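Local coordinates for protein putative adhesin (Bacteroides thetaiotaomicron, PDB 4QDG) that is of unproven function but, as a putative lipoprotein of the FimB/Mfa2 family, probably serves as an outer-membrane anchor subunit for pili and binds magnesium ions, at residues 23-28 and 262-267. Residues are numbered along the deposited sequence; the frame is centred on the assembly and turned at random.
Sequences YNMEYA and DLYASM
A Met-aromatic contact joins M25 and Y264 where two type I beta turns, N24 to Y27 and Y264 to M267, face each other at the surface of this fimbrillin-family protein. Methyl CE of selenomethionine M25 sits over one face of the Y264 ring, 3.6 Å from its centroid and 18° off the normal, a CH-pi contact; M25 SE lies 5.4 Å from that centroid, so the methyl does the touching. CB of L263 lies over the rim of the opposite face.

The chain of selenomethionine M267 runs extended to SE and bends only at chi3 (-66°), which sends CE across to the M25 methyl, 4.2 Å away, and to the edge of the Y27 ring.

Hydrogen bonds lie within each segment or run to neighbours. The N24 side chain closes over its turn: ND2 donates to A28 O at 3.0 Å, while OD1 takes weak bonds from the E26 and A28 amides. R275, from helix 269-275, hydrogen-bonds through NH1 to N24 O and makes a cation-pi contact with Y27, tying the 23-28 loop to that helix, near the magnesium ligands L273 and E276. Y27 OH meets M267 CE at 3.3 Å, near the plane of the tyrosine ring.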
ATOM      1  N   TYR A  23      -2.214  11.694  -2.748  1.00 28.90           N
ATOM      2  CA  TYR A  23      -2.401  11.196  -1.374  1.00 28.20           C
ATOM      3  C   TYR A  23      -1.134  10.490  -0.847  1.00 32.07           C
ATOM      4  O   TYR A  23      -1.106   9.287  -0.570  1.00 30.73           O
ATOM      5  CB  TYR A  23      -3.605  10.254  -1.287  1.00 29.27           C
ATOM      6  CG  TYR A  23      -4.300  10.299   0.055  1.00 30.55           C
ATOM      7  CD1 TYR A  23      -4.773  11.503   0.579  1.00 32.74           C
ATOM      8  CD2 TYR A  23      -4.530   9.134   0.785  1.00 30.00           C
ATOM      9  CE1 TYR A  23      -5.456  11.543   1.795  1.00 32.00           C
ATOM     10  CE2 TYR A  23      -5.209   9.169   2.004  1.00 29.50           C
ATOM     11  CZ  TYR A  23      -5.690  10.373   2.490  1.00 36.23           C
ATOM     12  OH  TYR A  23      -6.372  10.426   3.676  1.00 41.09           O
ATOM     13  N   ASN A  24      -0.081  11.275  -0.744  1.00 28.03           N
ATOM     14  CA  ASN A  24       1.231  10.857  -0.307  1.00 27.23           C
ATOM     15  C   ASN A  24       1.793  11.961   0.614  1.00 32.66           C
ATOM     16  O   ASN A  24       1.139  12.986   0.812  1.00 31.68           O
ATOM     17  CB  ASN A  24       2.124  10.564  -1.531  1.00 27.35           C
ATOM     18  CG  ASN A  24       2.137  11.654  -2.577  1.00 37.14           C
ATOM     19  OD1 ASN A  24       2.412  12.809  -2.286  1.00 28.53           O
ATOM     20  ND2 ASN A  24       1.854  11.307  -3.819  1.00 25.09           N
HETATM   21  N   MSE A  25       2.965  11.724   1.215  1.00 31.15           N
HETATM   22  CA  MSE A  25       3.586  12.633   2.188  1.00 30.55           C
HETATM   23  C   MSE A  25       4.129  13.907   1.523  1.00 39.91           C
HETATM   24  O   MSE A  25       4.390  14.898   2.221  1.00 42.14           O
HETATM   25  CB  MSE A  25       4.692  11.908   2.992  1.00 31.42           C
HETATM   26  CG  MSE A  25       4.158  10.769   3.848  1.00 36.92           C
HETATM   27 SE   MSE A  25       2.815  11.320   5.219  0.75 44.79          SE
HETATM   28  CE  MSE A  25       4.022  11.998   6.574  1.00 42.09           C
ATOM     29  N   GLU A  26       4.252  13.900   0.178  1.00 36.57           N
ATOM     30  CA  GLU A  26       4.726  15.044  -0.608  1.00 36.83           C
ATOM     31  C   GLU A  26       3.580  15.953  -0.974  1.00 40.47           C
ATOM     32  O   GLU A  26       3.822  17.076  -1.410  1.00 41.32           O
ATOM     33  CB  GLU A  26       5.441  14.580  -1.887  1.00 38.56           C
ATOM     34  CG  GLU A  26       6.743  13.819  -1.635  1.00 50.52           C
ATOM     35  CD  GLU A  26       6.622  12.468  -0.947  1.00 67.73           C
ATOM     36  OE1 GLU A  26       5.887  11.595  -1.467  1.00 54.40           O
ATOM     37  OE2 GLU A  26       7.253  12.294   0.123  1.00 63.32           O
ATOM     38  N   TYR A  27       2.330  15.473  -0.809  1.00 36.97           N
ATOM     39  CA  TYR A  27       1.099  16.193  -1.158  1.00 37.08           C
ATOM     40  C   TYR A  27       1.174  16.667  -2.642  1.00 42.92           C
ATOM     41  O   TYR A  27       0.738  17.769  -2.995  1.00 42.44           O
ATOM     42  CB  TYR A  27       0.864  17.379  -0.188  1.00 37.34           C
ATOM     43  CG  TYR A  27       0.415  16.974   1.198  1.00 37.36           C
ATOM     44  CD1 TYR A  27       1.330  16.505   2.141  1.00 38.75           C
ATOM     45  CD2 TYR A  27      -0.915  17.111   1.590  1.00 37.40           C
ATOM     46  CE1 TYR A  27       0.928  16.163   3.430  1.00 38.37           C
ATOM     47  CE2 TYR A  27      -1.327  16.766   2.876  1.00 37.64           C
ATOM     48  CZ  TYR A  27      -0.406  16.278   3.787  1.00 43.09           C
ATOM     49  OH  TYR A  27      -0.811  15.943   5.057  1.00 48.14           O
ATOM     50  N   ALA A  28       1.777  15.824  -3.490  1.00 39.63           N
ATOM     51  CA  ALA A  28       1.996  16.143  -4.884  1.00 40.25           C
ATOM     52  C   ALA A  28       1.695  14.954  -5.789  1.00 41.30           C
ATOM     53  O   ALA A  28       2.034  13.817  -5.462  1.00 39.81           O
ATOM     54  CB  ALA A  28       3.440  16.619  -5.084  1.00 41.76           C
ATOM     55  N   ASP A 262       4.626  12.026  17.220  1.00 36.14           N
ATOM     56  CA  ASP A 262       5.806  12.870  17.331  1.00 37.48           C
ATOM     57  C   ASP A 262       5.864  13.970  16.269  1.00 39.79           C
ATOM     58  O   ASP A 262       6.041  15.132  16.606  1.00 40.38           O
ATOM     59  CB  ASP A 262       7.066  12.010  17.190  1.00 40.37           C
ATOM     60  CG  ASP A 262       7.717  11.574  18.475  1.00 67.81           C
ATOM     61  OD1 ASP A 262       7.000  11.027  19.350  1.00 72.61           O
ATOM     62  OD2 ASP A 262       8.971  11.669  18.567  1.00 79.13           O
ATOM     63  N   LEU A 263       5.740  13.613  14.992  1.00 35.00           N
ATOM     64  CA  LEU A 263       5.953  14.598  13.946  1.00 34.74           C
ATOM     65  C   LEU A 263       4.722  15.087  13.227  1.00 35.72           C
ATOM     66  O   LEU A 263       4.823  16.096  12.527  1.00 36.34           O
ATOM     67  CB  LEU A 263       6.924  14.017  12.894  1.00 34.54           C
ATOM     68  CG  LEU A 263       8.351  13.615  13.353  1.00 39.58           C
ATOM     69  CD1 LEU A 263       9.151  13.102  12.191  1.00 39.16           C
ATOM     70  CD2 LEU A 263       9.097  14.784  14.012  1.00 43.27           C
ATOM     71  N   TYR A 264       3.601  14.360  13.295  1.00 29.96           N
ATOM     72  CA  TYR A 264       2.404  14.728  12.523  1.00 29.29           C
ATOM     73  C   TYR A 264       1.164  14.570  13.412  1.00 32.03           C
ATOM     74  O   TYR A 264       0.203  13.935  13.007  1.00 31.39           O
ATOM     75  CB  TYR A 264       2.297  13.826  11.244  1.00 30.11           C
ATOM     76  CG  TYR A 264       3.581  13.688  10.436  1.00 31.85           C
ATOM     77  CD1 TYR A 264       4.000  14.700   9.574  1.00 34.40           C
ATOM     78  CD2 TYR A 264       4.384  12.551  10.549  1.00 31.73           C
ATOM     79  CE1 TYR A 264       5.198  14.592   8.853  1.00 35.70           C
ATOM     80  CE2 TYR A 264       5.577  12.422   9.819  1.00 31.91           C
ATOM     81  CZ  TYR A 264       5.978  13.447   8.974  1.00 36.22           C
ATOM     82  OH  TYR A 264       7.138  13.322   8.248  1.00 33.25           O
ATOM     83  N   ALA A 265       1.211  15.114  14.635  1.00 30.39           N
ATOM     84  CA  ALA A 265       0.160  14.970  15.644  1.00 31.06           C
ATOM     85  C   ALA A 265      -1.253  15.400  15.173  1.00 36.39           C
ATOM     86  O   ALA A 265      -2.226  14.777  15.617  1.00 35.93           O
ATOM     87  CB  ALA A 265       0.535  15.714  16.907  1.00 32.18           C
ATOM     88  N   SER A 266      -1.366  16.382  14.242  1.00 32.22           N
ATOM     89  CA  SER A 266      -2.679  16.851  13.744  1.00 32.16           C
ATOM     90  C   SER A 266      -3.218  15.999  12.610  1.00 37.15           C
ATOM     91  O   SER A 266      -4.395  16.136  12.225  1.00 38.12           O
ATOM     92  CB  SER A 266      -2.597  18.292  13.253  1.00 32.68           C
ATOM     93  OG  SER A 266      -2.485  19.173  14.355  1.00 37.38           O
HETATM   94  N   MSE A 267      -2.356  15.141  12.049  1.00 30.84           N
HETATM   95  CA  MSE A 267      -2.756  14.271  10.948  1.00 28.16           C
HETATM   96  C   MSE A 267      -3.614  13.102  11.466  1.00 30.11           C
HETATM   97  O   MSE A 267      -3.386  12.562  12.559  1.00 28.76           O
HETATM   98  CB  MSE A 267      -1.521  13.755  10.178  1.00 28.98           C
HETATM   99  CG  MSE A 267      -1.874  13.166   8.822  1.00 34.42           C
HETATM  100 SE   MSE A 267      -0.363  12.486   7.802  0.75 40.45          SE
HETATM  101  CE  MSE A 267       0.620  14.225   7.467  1.00 38.33           C
TER